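Local coordinates for thiaminase-I (Naegleria gruberi, PDB 4HCW), which is an enzyme of the thiaminase family, with a two-lobed alpha/beta fold like that of the periplasmic binding proteins, at residues Q147-D152 with K222-Y227; S217-K222 with C236-I241; Y247-I252 with S316-Q321. All coordinates share one frame; numbering follows the deposited sequence.

Contact 1: Q147-D152 with K222-Y227; sequences QIVYPD and KPISNY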
ATOM      1  N   GLN A 147      16.356  -5.585  17.552  1.00116.84           N
ATOM      2  CA  GLN A 147      15.197  -5.875  18.386  1.00116.84           C
ATOM      3  C   GLN A 147      13.923  -5.950  17.549  1.00116.84           C
ATOM      4  O   GLN A 147      13.136  -6.886  17.681  1.00116.84           O
ATOM      5  CB  GLN A 147      15.049  -4.818  19.482  1.00136.61           C
ATOM      6  CG  GLN A 147      14.719  -5.390  20.851  1.00136.61           C
ATOM      7  CD  GLN A 147      15.851  -6.225  21.416  1.00136.61           C
ATOM      8  OE1 GLN A 147      17.025  -5.937  21.185  1.00136.61           O
ATOM      9  NE2 GLN A 147      15.504  -7.272  22.157  1.00136.61           N
ATOM     10  N   ILE A 148      13.731  -4.958  16.685  1.00 72.34           N
ATOM     11  CA  ILE A 148      12.553  -4.891  15.828  1.00 72.34           C
ATOM     12  C   ILE A 148      12.671  -5.878  14.667  1.00 72.34           C
ATOM     13  O   ILE A 148      13.775  -6.200  14.231  1.00 72.34           O
ATOM     14  CB  ILE A 148      12.367  -3.463  15.266  1.00 82.84           C
ATOM     15  CG1 ILE A 148      12.554  -2.425  16.374  1.00 82.84           C
ATOM     16  CG2 ILE A 148      10.999  -3.300  14.618  1.00 82.84           C
ATOM     17  CD1 ILE A 148      12.375  -0.998  15.908  1.00 82.84           C
ATOM     18  N   VAL A 149      11.534  -6.370  14.183  1.00 91.64           N
ATOM     19  CA  VAL A 149      11.509  -7.189  12.976  1.00 91.64           C
ATOM     20  C   VAL A 149      10.958  -6.384  11.804  1.00 91.64           C
ATOM     21  O   VAL A 149       9.822  -5.913  11.836  1.00 91.64           O
ATOM     22  CB  VAL A 149      10.670  -8.467  13.156  1.00 68.83           C
ATOM     23  CG1 VAL A 149      10.469  -9.160  11.818  1.00 68.83           C
ATOM     24  CG2 VAL A 149      11.343  -9.404  14.142  1.00 68.83           C
ATOM     25  N   TYR A 150      11.778  -6.231  10.770  1.00 74.60           N
ATOM     26  CA  TYR A 150      11.416  -5.436   9.607  1.00 74.60           C
ATOM     27  C   TYR A 150      12.053  -6.084   8.382  1.00 74.60           C
ATOM     28  O   TYR A 150      13.115  -5.656   7.932  1.00 74.60           O
ATOM     29  CB  TYR A 150      11.923  -4.004   9.789  1.00 63.52           C
ATOM     30  CG  TYR A 150      11.216  -2.950   8.962  1.00 63.52           C
ATOM     31  CD1 TYR A 150      10.512  -3.286   7.813  1.00 63.52           C
ATOM     32  CD2 TYR A 150      11.259  -1.613   9.336  1.00 63.52           C
ATOM     33  CE1 TYR A 150       9.872  -2.319   7.060  1.00 63.52           C
ATOM     34  CE2 TYR A 150      10.623  -0.640   8.588  1.00 63.52           C
ATOM     35  CZ  TYR A 150       9.931  -0.998   7.451  1.00 63.52           C
ATOM     36  OH  TYR A 150       9.295  -0.032   6.706  1.00 63.52           O
ATOM     37  N   PRO A 151      11.397  -7.125   7.842  1.00 73.96           N
ATOM     38  CA  PRO A 151      11.922  -7.995   6.780  1.00 73.96           C
ATOM     39  C   PRO A 151      12.394  -7.250   5.534  1.00 73.96           C
ATOM     40  O   PRO A 151      13.435  -7.601   4.981  1.00 73.96           O
ATOM     41  CB  PRO A 151      10.725  -8.887   6.439  1.00 54.70           C
ATOM     42  CG  PRO A 151       9.899  -8.896   7.676  1.00 54.70           C
ATOM     43  CD  PRO A 151      10.036  -7.519   8.248  1.00 54.70           C
ATOM     44  N   ASP A 152      11.640  -6.246   5.097  1.00 76.89           N
ATOM     45  CA  ASP A 152      11.999  -5.500   3.895  1.00 76.89           C
ATOM     46  C   ASP A 152      13.289  -4.698   4.069  1.00 76.89           C
ATOM     47  O   ASP A 152      14.089  -4.590   3.140  1.00 76.89           O
ATOM     48  CB  ASP A 152      10.853  -4.586   3.457  1.00 80.61           C
ATOM     49  CG  ASP A 152       9.711  -5.350   2.814  1.00 80.61           C
ATOM     50  OD1 ASP A 152       9.956  -6.455   2.286  1.00 80.61           O
ATOM     51  OD2 ASP A 152       8.570  -4.842   2.832  1.00 80.61           O
ATOM     52  N   LYS A 222       6.257 -18.734  20.449  1.00118.63           N
ATOM     53  CA  LYS A 222       7.543 -18.172  20.852  1.00118.63           C
ATOM     54  C   LYS A 222       8.021 -17.096  19.879  1.00118.63           C
ATOM     55  O   LYS A 222       8.854 -17.365  19.015  1.00118.63           O
ATOM     56  CB  LYS A 222       8.599 -19.274  20.970  1.00 67.67           C
ATOM     57  N   PRO A 223       7.491 -15.870  20.024  1.00130.89           N
ATOM     58  CA  PRO A 223       7.861 -14.746  19.155  1.00130.89           C
ATOM     59  C   PRO A 223       9.341 -14.400  19.272  1.00130.89           C
ATOM     60  O   PRO A 223       9.867 -14.317  20.381  1.00130.89           O
ATOM     61  CB  PRO A 223       7.012 -13.590  19.699  1.00 98.49           C
ATOM     62  CG  PRO A 223       5.885 -14.244  20.421  1.00 98.49           C
ATOM     63  CD  PRO A 223       6.469 -15.487  21.012  1.00 98.49           C
ATOM     64  N   ILE A 224      10.000 -14.200  18.134  1.00104.10           N
ATOM     65  CA  ILE A 224      11.410 -13.831  18.122  1.00104.10           C
ATOM     66  C   ILE A 224      11.588 -12.364  18.497  1.00104.10           C
ATOM     67  O   ILE A 224      12.693 -11.921  18.807  1.00104.10           O
ATOM     68  CB  ILE A 224      12.052 -14.088  16.746  1.00 69.74           C
ATOM     69  CG1 ILE A 224      11.366 -13.242  15.671  1.00 69.74           C
ATOM     70  CG2 ILE A 224      11.987 -15.568  16.395  1.00 69.74           C
ATOM     71  CD1 ILE A 224      11.930 -13.448  14.282  1.00 69.74           C
ATOM     72  N   SER A 225      10.488 -11.619  18.465  1.00 66.21           N
ATOM     73  CA  SER A 225      10.495 -10.209  18.836  1.00 66.21           C
ATOM     74  C   SER A 225       9.088  -9.724  19.154  1.00 66.21           C
ATOM     75  O   SER A 225       8.103 -10.303  18.695  1.00 66.21           O
ATOM     76  CB  SER A 225      11.090  -9.362  17.712  1.00 95.26           C
ATOM     77  OG  SER A 225      10.941  -7.979  17.983  1.00 95.26           O
ATOM     78  N   ASN A 226       9.000  -8.659  19.943  1.00 82.75           N
ATOM     79  CA  ASN A 226       7.713  -8.071  20.292  1.00 82.75           C
ATOM     80  C   ASN A 226       7.352  -6.928  19.350  1.00 82.75           C
ATOM     81  O   ASN A 226       6.299  -6.305  19.485  1.00 82.75           O
ATOM     82  CB  ASN A 226       7.724  -7.577  21.740  1.00114.18           C
ATOM     83  CG  ASN A 226       8.057  -8.677  22.728  1.00114.18           C
ATOM     84  OD1 ASN A 226       7.778  -9.851  22.486  1.00114.18           O
ATOM     85  ND2 ASN A 226       8.659  -8.301  23.851  1.00114.18           N
ATOM     86  N   TYR A 227       8.238  -6.661  18.396  1.00100.00           N
ATOM     87  CA  TYR A 227       8.031  -5.585  17.436  1.00100.00           C
ATOM     88  C   TYR A 227       8.106  -6.104  16.005  1.00100.00           C
ATOM     89  O   TYR A 227       8.991  -6.889  15.664  1.00100.00           O
ATOM     90  CB  TYR A 227       9.065  -4.477  17.642  1.00 89.79           C
ATOM     91  CG  TYR A 227       9.046  -3.863  19.024  1.00 89.79           C
ATOM     92  CD1 TYR A 227       9.814  -4.394  20.053  1.00 89.79           C
ATOM     93  CD2 TYR A 227       8.265  -2.748  19.298  1.00 89.79           C
ATOM     94  CE1 TYR A 227       9.800  -3.835  21.317  1.00 89.79           C
ATOM     95  CE2 TYR A 227       8.245  -2.181  20.558  1.00 89.79           C
ATOM     96  CZ  TYR A 227       9.015  -2.728  21.564  1.00 89.79           C
ATOM     97  OH  TYR A 227       8.998  -2.167  22.819  1.00 89.79           O
TER
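Ile224 and Val149 meet where two loops of the alpha/beta fold come together, and the meeting is built round an ST turn at Ser225. The loop Lys222-Tyr227 leads from helix 211-219 to strand 229-230, while Gln147-Asp152 runs into helix 151-155, with Tyr150 as its N-cap residue. Ile224 sits at the outer end of the contact. Its CG1 and CD1 both lie against a single methyl of the valine, CD1 at 4.1 Å from Val149 CG2, and its side chain also touches Ala209.

Ser225 does the polar work. A chi1 of 172° swings the hydroxyl away from its own backbone N and toward the other loop, where it donates to the backbone oxygen of Gln147. The modelled distance from Ser225 OG to Gln147 O, 2.5 Å, is shorter than the resolution can vouch for. Ser225 OG also accepts the backbone N-H of the residue two further on, Tyr227 N to Ser225 OG being 3.0 Å and nearly straight at 167°; this closes the ST turn. One hydroxyl therefore folds its own loop and ties it to the neighbouring one. Beside the hydroxyl, Ser225 CB packs on Val149 CG2 at 3.6 Å.

Tyr227 splits its role. Its CB rests on Ile148 CG2, 3.8 Å away, but the ring then leads off to Val143 of helix 136-143, and its hydroxyl is hydrogen-bonded to Gln131 O and Thr130 OG1. The backbone of Tyr227 completes the join: Val149 N donates to Tyr227 O over 3.0 Å, in a bond bent to 148° at the hydrogen, with the donor sitting well above the carbonyl plane.

Contact 2: S217-K222 with C236-I241; sequences SVKQGK and CEIKDI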
ATOM      1  N   SER A 217       7.170 -18.241  14.175  1.00 93.21           N
ATOM      2  CA  SER A 217       7.496 -18.093  15.588  1.00 93.21           C
ATOM      3  C   SER A 217       6.280 -17.663  16.407  1.00 93.21           C
ATOM      4  O   SER A 217       6.060 -18.161  17.510  1.00 93.21           O
ATOM      5  CB  SER A 217       8.638 -17.091  15.773  1.00121.31           C
ATOM      6  OG  SER A 217       8.283 -15.814  15.275  1.00121.31           O
ATOM      7  N   VAL A 218       5.497 -16.737  15.862  1.00100.52           N
ATOM      8  CA  VAL A 218       4.289 -16.264  16.529  1.00100.52           C
ATOM      9  C   VAL A 218       3.267 -17.391  16.654  1.00100.52           C
ATOM     10  O   VAL A 218       2.622 -17.547  17.693  1.00100.52           O
ATOM     11  CB  VAL A 218       3.662 -15.065  15.785  1.00100.31           C
ATOM     12  CG1 VAL A 218       2.315 -14.698  16.389  1.00100.31           C
ATOM     13  CG2 VAL A 218       4.603 -13.872  15.816  1.00100.31           C
ATOM     14  N   LYS A 219       3.133 -18.181  15.591  1.00108.60           N
ATOM     15  CA  LYS A 219       2.240 -19.334  15.594  1.00108.60           C
ATOM     16  C   LYS A 219       2.644 -20.348  16.660  1.00108.60           C
ATOM     17  O   LYS A 219       1.793 -20.904  17.354  1.00108.60           O
ATOM     18  CB  LYS A 219       2.231 -20.016  14.223  1.00 68.08           C
ATOM     19  CG  LYS A 219       1.421 -19.299  13.154  0.50 68.08           C
ATOM     20  CD  LYS A 219       1.398 -20.114  11.869  0.50 68.08           C
ATOM     21  CE  LYS A 219       0.473 -19.506  10.829  0.50 68.08           C
ATOM     22  NZ  LYS A 219       0.425 -20.335   9.591  0.50 68.08           N
ATOM     23  N   GLN A 220       3.947 -20.578  16.787  1.00102.72           N
ATOM     24  CA  GLN A 220       4.467 -21.578  17.717  1.00102.72           C
ATOM     25  C   GLN A 220       4.544 -21.067  19.156  1.00102.72           C
ATOM     26  O   GLN A 220       5.078 -21.745  20.033  1.00102.72           O
ATOM     27  CB  GLN A 220       5.835 -22.081  17.250  1.00 89.05           C
ATOM     28  CG  GLN A 220       5.789 -22.858  15.941  1.00 89.05           C
ATOM     29  N   GLY A 221       4.014 -19.870  19.390  1.00100.09           N
ATOM     30  CA  GLY A 221       3.921 -19.322  20.732  1.00100.09           C
ATOM     31  C   GLY A 221       5.207 -18.720  21.265  1.00100.09           C
ATOM     32  O   GLY A 221       5.250 -18.246  22.401  1.00100.09           O
ATOM     33  N   LYS A 222       6.257 -18.734  20.449  1.00118.63           N
ATOM     34  CA  LYS A 222       7.543 -18.172  20.852  1.00118.63           C
ATOM     35  C   LYS A 222       8.021 -17.096  19.879  1.00118.63           C
ATOM     36  O   LYS A 222       8.854 -17.365  19.015  1.00118.63           O
ATOM     37  CB  LYS A 222       8.599 -19.274  20.970  1.00 67.67           C
ATOM     38  N   CYS A 236      -1.877 -11.502   7.883  1.00 77.07           N
ATOM     39  CA  CYS A 236      -3.116 -12.260   7.724  1.00 77.07           C
ATOM     40  C   CYS A 236      -3.024 -13.682   8.275  1.00 77.07           C
ATOM     41  O   CYS A 236      -4.023 -14.254   8.706  1.00 77.07           O
ATOM     42  CB  CYS A 236      -3.544 -12.296   6.254  1.00 86.98           C
ATOM     43  SG  CYS A 236      -2.525 -13.344   5.188  1.00 86.98           S
ATOM     44  N   GLU A 237      -1.822 -14.247   8.264  1.00 68.08           N
ATOM     45  CA  GLU A 237      -1.630 -15.626   8.702  1.00 68.08           C
ATOM     46  C   GLU A 237      -1.630 -15.768  10.224  1.00 68.08           C
ATOM     47  O   GLU A 237      -1.498 -16.873  10.751  1.00 68.08           O
ATOM     48  CB  GLU A 237      -0.349 -16.209   8.103  1.00107.50           C
ATOM     49  CG  GLU A 237      -0.600 -17.292   7.066  1.00107.50           C
ATOM     50  CD  GLU A 237       0.581 -17.503   6.141  1.00107.50           C
ATOM     51  OE1 GLU A 237       1.369 -16.552   5.955  1.00107.50           O
ATOM     52  OE2 GLU A 237       0.721 -18.620   5.597  1.00107.50           O
ATOM     53  N   ILE A 238      -1.778 -14.647  10.924  1.00 70.60           N
ATOM     54  CA  ILE A 238      -1.867 -14.655  12.380  1.00 70.60           C
ATOM     55  C   ILE A 238      -2.949 -13.698  12.871  1.00 70.60           C
ATOM     56  O   ILE A 238      -2.857 -13.161  13.975  1.00 70.60           O
ATOM     57  CB  ILE A 238      -0.527 -14.269  13.043  1.00 68.18           C
ATOM     58  CG1 ILE A 238      -0.029 -12.925  12.504  1.00 68.18           C
ATOM     59  CG2 ILE A 238       0.519 -15.352  12.828  1.00 68.18           C
ATOM     60  CD1 ILE A 238       1.216 -12.415  13.195  1.00 68.18           C
ATOM     61  N   LYS A 239      -3.976 -13.493  12.052  1.00 75.65           N
ATOM     62  CA  LYS A 239      -5.037 -12.546  12.386  1.00 75.65           C
ATOM     63  C   LYS A 239      -5.863 -13.017  13.583  1.00 75.65           C
ATOM     64  O   LYS A 239      -6.546 -12.220  14.228  1.00 75.65           O
ATOM     65  CB  LYS A 239      -5.940 -12.284  11.176  1.00 94.04           C
ATOM     66  CG  LYS A 239      -7.220 -13.103  11.151  1.00 94.04           C
ATOM     67  CD  LYS A 239      -8.125 -12.674  10.007  1.00 94.04           C
ATOM     68  CE  LYS A 239      -9.518 -13.264  10.155  1.00 94.04           C
ATOM     69  NZ  LYS A 239      -9.487 -14.750  10.250  1.00 94.04           N
ATOM     70  N   ASP A 240      -5.792 -14.313  13.873  1.00 93.87           N
ATOM     71  CA  ASP A 240      -6.488 -14.884  15.020  1.00 93.87           C
ATOM     72  C   ASP A 240      -5.730 -14.584  16.308  1.00 93.87           C
ATOM     73  O   ASP A 240      -6.320 -14.173  17.308  1.00 93.87           O
ATOM     74  CB  ASP A 240      -6.652 -16.394  14.846  1.00121.35           C
ATOM     75  CG  ASP A 240      -7.480 -16.754  13.630  1.00121.35           C
ATOM     76  OD1 ASP A 240      -8.478 -16.053  13.359  1.00121.35           O
ATOM     77  OD2 ASP A 240      -7.131 -17.737  12.943  1.00121.35           O
ATOM     78  N   ILE A 241      -4.417 -14.792  16.272  1.00 78.48           N
ATOM     79  CA  ILE A 241      -3.557 -14.532  17.420  1.00 78.48           C
ATOM     80  C   ILE A 241      -3.519 -13.041  17.751  1.00 78.48           C
ATOM     81  O   ILE A 241      -3.443 -12.654  18.918  1.00 78.48           O
ATOM     82  CB  ILE A 241      -2.129 -15.055  17.168  1.00 70.21           C
ATOM     83  CG1 ILE A 241      -2.172 -16.539  16.797  1.00 70.21           C
ATOM     84  CG2 ILE A 241      -1.245 -14.831  18.385  1.00 70.21           C
ATOM     85  CD1 ILE A 241      -0.811 -17.158  16.571  1.00 70.21           C
TER
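Val218 meets both Ile238 and Ile241 through one methyl, and these apolar contacts carry the centre of the junction. The valine's first torsion, 173°, places CG1 on the far side of CB from its own N and sets that carbon against both isoleucines: Val218 CG1 is 4.0 Å from Ile238 CG2 and 4.0 Å from Ile241 CD1. The two encounters differ in direction. Valine and Ile238 cross at about a right angle, whereas valine and Ile241 slide past each other in opposite directions. Ile241 reaches further, its extended CG1-CD1 branch lying against the helix backbone itself, with CD1 at 3.6 Å from Val218 O and 3.9 Å from Lys219 CA. Ile215, one turn back on helix 211-219, adds to the same patch by touching Ile238 and Glu237, and Tyr247 also packs on Val218.

In the fold this is the place where the C-terminal end of helix 211-219 packs against the start of helix 239-244, for which Ile238 is the N-cap residue. The first helix closes in a Schellman motif. Gly221, at a positive phi of 79°, is its C-prime residue; Gly221 N bonds back to Val218 O, and Lys222 N makes a weak bond to Ser217 O. The chain thus turns away just beyond the residues that touch Ile241.

The charged side chains meet without a hydrogen bond or salt bridge. Lys219 stretches fully extended across the junction, its CG 4.1 Å from Ile238 CG2 and its CE 3.3 Å from Glu237 O. At the end of this reach, Lys219 NZ stands 4.4 Å from Glu237 OE2, though the opposite charges probably attract weakly.

Contact 3: Y247-I252 with S316-Q321; sequences YNVQLI and SNFYAQ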
ATOM      1  N   TYR A 247      -2.863  -8.062  20.128  1.00101.96           N
ATOM      2  CA  TYR A 247      -1.741  -7.364  19.514  1.00101.96           C
ATOM      3  C   TYR A 247      -2.182  -5.967  19.095  1.00101.96           C
ATOM      4  O   TYR A 247      -3.318  -5.773  18.658  1.00101.96           O
ATOM      5  CB  TYR A 247      -1.228  -8.133  18.296  1.00 77.73           C
ATOM      6  CG  TYR A 247      -0.205  -9.204  18.609  1.00 77.73           C
ATOM      7  CD1 TYR A 247      -0.568 -10.369  19.271  1.00 77.73           C
ATOM      8  CD2 TYR A 247       1.121  -9.057  18.222  1.00 77.73           C
ATOM      9  CE1 TYR A 247       0.365 -11.353  19.552  1.00 77.73           C
ATOM     10  CE2 TYR A 247       2.060 -10.036  18.497  1.00 77.73           C
ATOM     11  CZ  TYR A 247       1.678 -11.180  19.161  1.00 77.73           C
ATOM     12  OH  TYR A 247       2.609 -12.155  19.435  1.00 77.73           O
ATOM     13  N   ASN A 248      -1.287  -4.995  19.231  1.00 88.39           N
ATOM     14  CA  ASN A 248      -1.595  -3.624  18.838  1.00 88.39           C
ATOM     15  C   ASN A 248      -0.944  -3.222  17.518  1.00 88.39           C
ATOM     16  O   ASN A 248       0.178  -3.627  17.215  1.00 88.39           O
ATOM     17  CB  ASN A 248      -1.211  -2.639  19.944  1.00128.46           C
ATOM     18  CG  ASN A 248      -2.299  -2.488  20.990  1.00128.46           C
ATOM     19  OD1 ASN A 248      -3.123  -1.577  20.917  1.00128.46           O
ATOM     20  ND2 ASN A 248      -2.310  -3.388  21.966  1.00128.46           N
ATOM     21  N   VAL A 249      -1.664  -2.424  16.738  1.00 74.67           N
ATOM     22  CA  VAL A 249      -1.175  -1.961  15.447  1.00 74.67           C
ATOM     23  C   VAL A 249      -1.415  -0.458  15.301  1.00 74.67           C
ATOM     24  O   VAL A 249      -2.503   0.038  15.599  1.00 74.67           O
ATOM     25  CB  VAL A 249      -1.835  -2.740  14.282  1.00 92.06           C
ATOM     26  CG1 VAL A 249      -3.352  -2.751  14.428  1.00 92.06           C
ATOM     27  CG2 VAL A 249      -1.422  -2.162  12.943  1.00 92.06           C
ATOM     28  N   GLN A 250      -0.391   0.267  14.860  1.00 78.74           N
ATOM     29  CA  GLN A 250      -0.479   1.722  14.769  1.00 78.74           C
ATOM     30  C   GLN A 250       0.225   2.284  13.539  1.00 78.74           C
ATOM     31  O   GLN A 250       1.031   1.606  12.903  1.00 78.74           O
ATOM     32  CB  GLN A 250       0.108   2.368  16.026  1.00109.65           C
ATOM     33  CG  GLN A 250       1.572   2.026  16.266  1.00109.65           C
ATOM     34  CD  GLN A 250       2.201   2.876  17.352  1.00109.65           C
ATOM     35  OE1 GLN A 250       3.031   2.399  18.126  1.00109.65           O
ATOM     36  NE2 GLN A 250       1.815   4.146  17.408  1.00109.65           N
ATOM     37  N   LEU A 251      -0.092   3.535  13.217  1.00 90.87           N
ATOM     38  CA  LEU A 251       0.590   4.261  12.157  1.00 90.87           C
ATOM     39  C   LEU A 251       1.872   4.880  12.687  1.00 90.87           C
ATOM     40  O   LEU A 251       1.833   5.798  13.507  1.00 90.87           O
ATOM     41  CB  LEU A 251      -0.299   5.373  11.607  1.00 59.56           C
ATOM     42  CG  LEU A 251      -1.209   5.054  10.424  1.00 59.56           C
ATOM     43  CD1 LEU A 251      -2.001   6.292  10.043  1.00 59.56           C
ATOM     44  CD2 LEU A 251      -0.385   4.557   9.247  1.00 59.56           C
ATOM     45  N   ILE A 252       3.009   4.382  12.217  1.00 96.07           N
ATOM     46  CA  ILE A 252       4.290   4.961  12.590  1.00 96.07           C
ATOM     47  C   ILE A 252       5.075   5.391  11.359  1.00 96.07           C
ATOM     48  O   ILE A 252       5.274   4.610  10.428  1.00 96.07           O
ATOM     49  CB  ILE A 252       5.145   3.986  13.417  1.00 96.37           C
ATOM     50  CG1 ILE A 252       5.131   2.597  12.780  1.00 96.37           C
ATOM     51  CG2 ILE A 252       4.636   3.917  14.847  1.00 96.37           C
ATOM     52  CD1 ILE A 252       6.424   1.845  12.951  1.00 96.37           C
ATOM     53  N   SER A 316     -14.083  -6.683  13.576  1.00 94.41           N
ATOM     54  CA  SER A 316     -12.645  -6.892  13.717  1.00 94.41           C
ATOM     55  C   SER A 316     -11.988  -5.794  14.545  1.00 94.41           C
ATOM     56  O   SER A 316     -12.081  -4.613  14.214  1.00 94.41           O
ATOM     57  CB  SER A 316     -11.977  -6.980  12.343  1.00 72.59           C
ATOM     58  OG  SER A 316     -10.576  -7.151  12.471  1.00 72.59           O
ATOM     59  N   ASN A 317     -11.323  -6.195  15.624  1.00 98.22           N
ATOM     60  CA  ASN A 317     -10.610  -5.253  16.478  1.00 98.22           C
ATOM     61  C   ASN A 317      -9.395  -4.663  15.770  1.00 98.22           C
ATOM     62  O   ASN A 317      -9.024  -3.513  16.005  1.00 98.22           O
ATOM     63  CB  ASN A 317     -10.191  -5.928  17.787  1.00119.52           C
ATOM     64  CG  ASN A 317      -9.379  -5.012  18.682  1.00119.52           C
ATOM     65  OD1 ASN A 317      -8.157  -5.128  18.760  1.00119.52           O
ATOM     66  ND2 ASN A 317     -10.057  -4.093  19.359  1.00119.52           N
ATOM     67  N   PHE A 318      -8.784  -5.464  14.900  1.00 83.01           N
ATOM     68  CA  PHE A 318      -7.644  -5.025  14.104  1.00 83.01           C
ATOM     69  C   PHE A 318      -8.023  -3.835  13.230  1.00 83.01           C
ATOM     70  O   PHE A 318      -7.356  -2.801  13.251  1.00 83.01           O
ATOM     71  CB  PHE A 318      -7.132  -6.178  13.235  1.00 77.63           C
ATOM     72  CG  PHE A 318      -5.932  -5.828  12.399  1.00 77.63           C
ATOM     73  CD1 PHE A 318      -4.652  -5.967  12.909  1.00 77.63           C
ATOM     74  CD2 PHE A 318      -6.084  -5.371  11.098  1.00 77.63           C
ATOM     75  CE1 PHE A 318      -3.546  -5.649  12.140  1.00 77.63           C
ATOM     76  CE2 PHE A 318      -4.983  -5.051  10.328  1.00 77.63           C
ATOM     77  CZ  PHE A 318      -3.712  -5.191  10.849  1.00 77.63           C
ATOM     78  N   TYR A 319      -9.100  -3.987  12.466  1.00 65.99           N
ATOM     79  CA  TYR A 319      -9.586  -2.920  11.597  1.00 65.99           C
ATOM     80  C   TYR A 319     -10.066  -1.716  12.397  1.00 65.99           C
ATOM     81  O   TYR A 319     -10.065  -0.589  11.899  1.00 65.99           O
ATOM     82  CB  TYR A 319     -10.713  -3.432  10.696  1.00 60.54           C
ATOM     83  CG  TYR A 319     -10.232  -4.196   9.484  1.00 60.54           C
ATOM     84  CD1 TYR A 319      -9.955  -5.555   9.559  1.00 60.54           C
ATOM     85  CD2 TYR A 319     -10.055  -3.558   8.264  1.00 60.54           C
ATOM     86  CE1 TYR A 319      -9.513  -6.256   8.452  1.00 60.54           C
ATOM     87  CE2 TYR A 319      -9.615  -4.248   7.154  1.00 60.54           C
ATOM     88  CZ  TYR A 319      -9.346  -5.596   7.252  1.00 60.54           C
ATOM     89  OH  TYR A 319      -8.908  -6.284   6.144  1.00 60.54           O
ATOM     90  N   ALA A 320     -10.476  -1.961  13.637  1.00100.53           N
ATOM     91  CA  ALA A 320     -10.982  -0.903  14.503  1.00100.53           C
ATOM     92  C   ALA A 320      -9.887   0.091  14.869  1.00100.53           C
ATOM     93  O   ALA A 320     -10.101   1.303  14.836  1.00100.53           O
ATOM     94  CB  ALA A 320     -11.604  -1.498  15.757  1.00122.69           C
ATOM     95  N   GLN A 321      -8.714  -0.429  15.215  1.00117.46           N
ATOM     96  CA  GLN A 321      -7.584   0.410  15.601  1.00117.46           C
ATOM     97  C   GLN A 321      -7.109   1.280  14.442  1.00117.46           C
ATOM     98  O   GLN A 321      -6.754   2.443  14.633  1.00117.46           O
ATOM     99  CB  GLN A 321      -6.426  -0.450  16.114  1.00 84.29           C
ATOM    100  CG  GLN A 321      -6.758  -1.273  17.345  1.00 84.29           C
ATOM    101  CD  GLN A 321      -5.569  -2.063  17.853  1.00 84.29           C
ATOM    102  OE1 GLN A 321      -4.447  -1.894  17.375  1.00 84.29           O
ATOM    103  NE2 GLN A 321      -5.807  -2.935  18.826  1.00 84.29           N
TER
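Phe318 brings one corner of its ring against Val249, CE1 lying 3.7 Å from Val249 CG1 and close to CB as well. Helix 317-328 lies alongside strand 248-250, on the side away from the strand's antiparallel partner in the large mixed sheet, strand 110-125. The axes of the short segments 248-250 and 317-321 come within 8.4 Å and make an angle of 31°, so the two run in roughly the same direction. Ile242 of helix 239-244 and Leu300 also touch the phenylalanine, while Val249 is backed by Phe122 and Leu322.

Gln321, one helical turn after Phe318, supplies the polar half. Its side chain is extended beyond CG and sets the amide beside the strand. Gln321 NE2 makes a weak bond to Asn317 OD1 of its own helix. While Asn248 and Gln250 bond through their backbones to strand 110-125, the intervening N-H turns to the helix: Val249 N donates to Gln321 OE1 over 2.9 Å, nearly straight at 167° and in the plane of the amide carbonyl.

How the contacts relate
The three contacts are neighbours in the fold. Contacts 1 and 2 have centres about 12 Å apart, share Lys222 and alternate along the sequence: the end of helix 211-219 passes directly into the loop of contact 1. Contact 3 comes later in the chain, with its centre about 17 Å from that of contact 1 and 16 Å from that of contact 2, and helix 239-244 leads from contact 2 to strand 248-250. Tyr247 bridges the set, its ring against Ile241 and its hydroxyl oxygen near Val218 and Pro223. Contact 3 brings helix 317-328, far later in the chain, against strand 248-250 of the N-terminal family region.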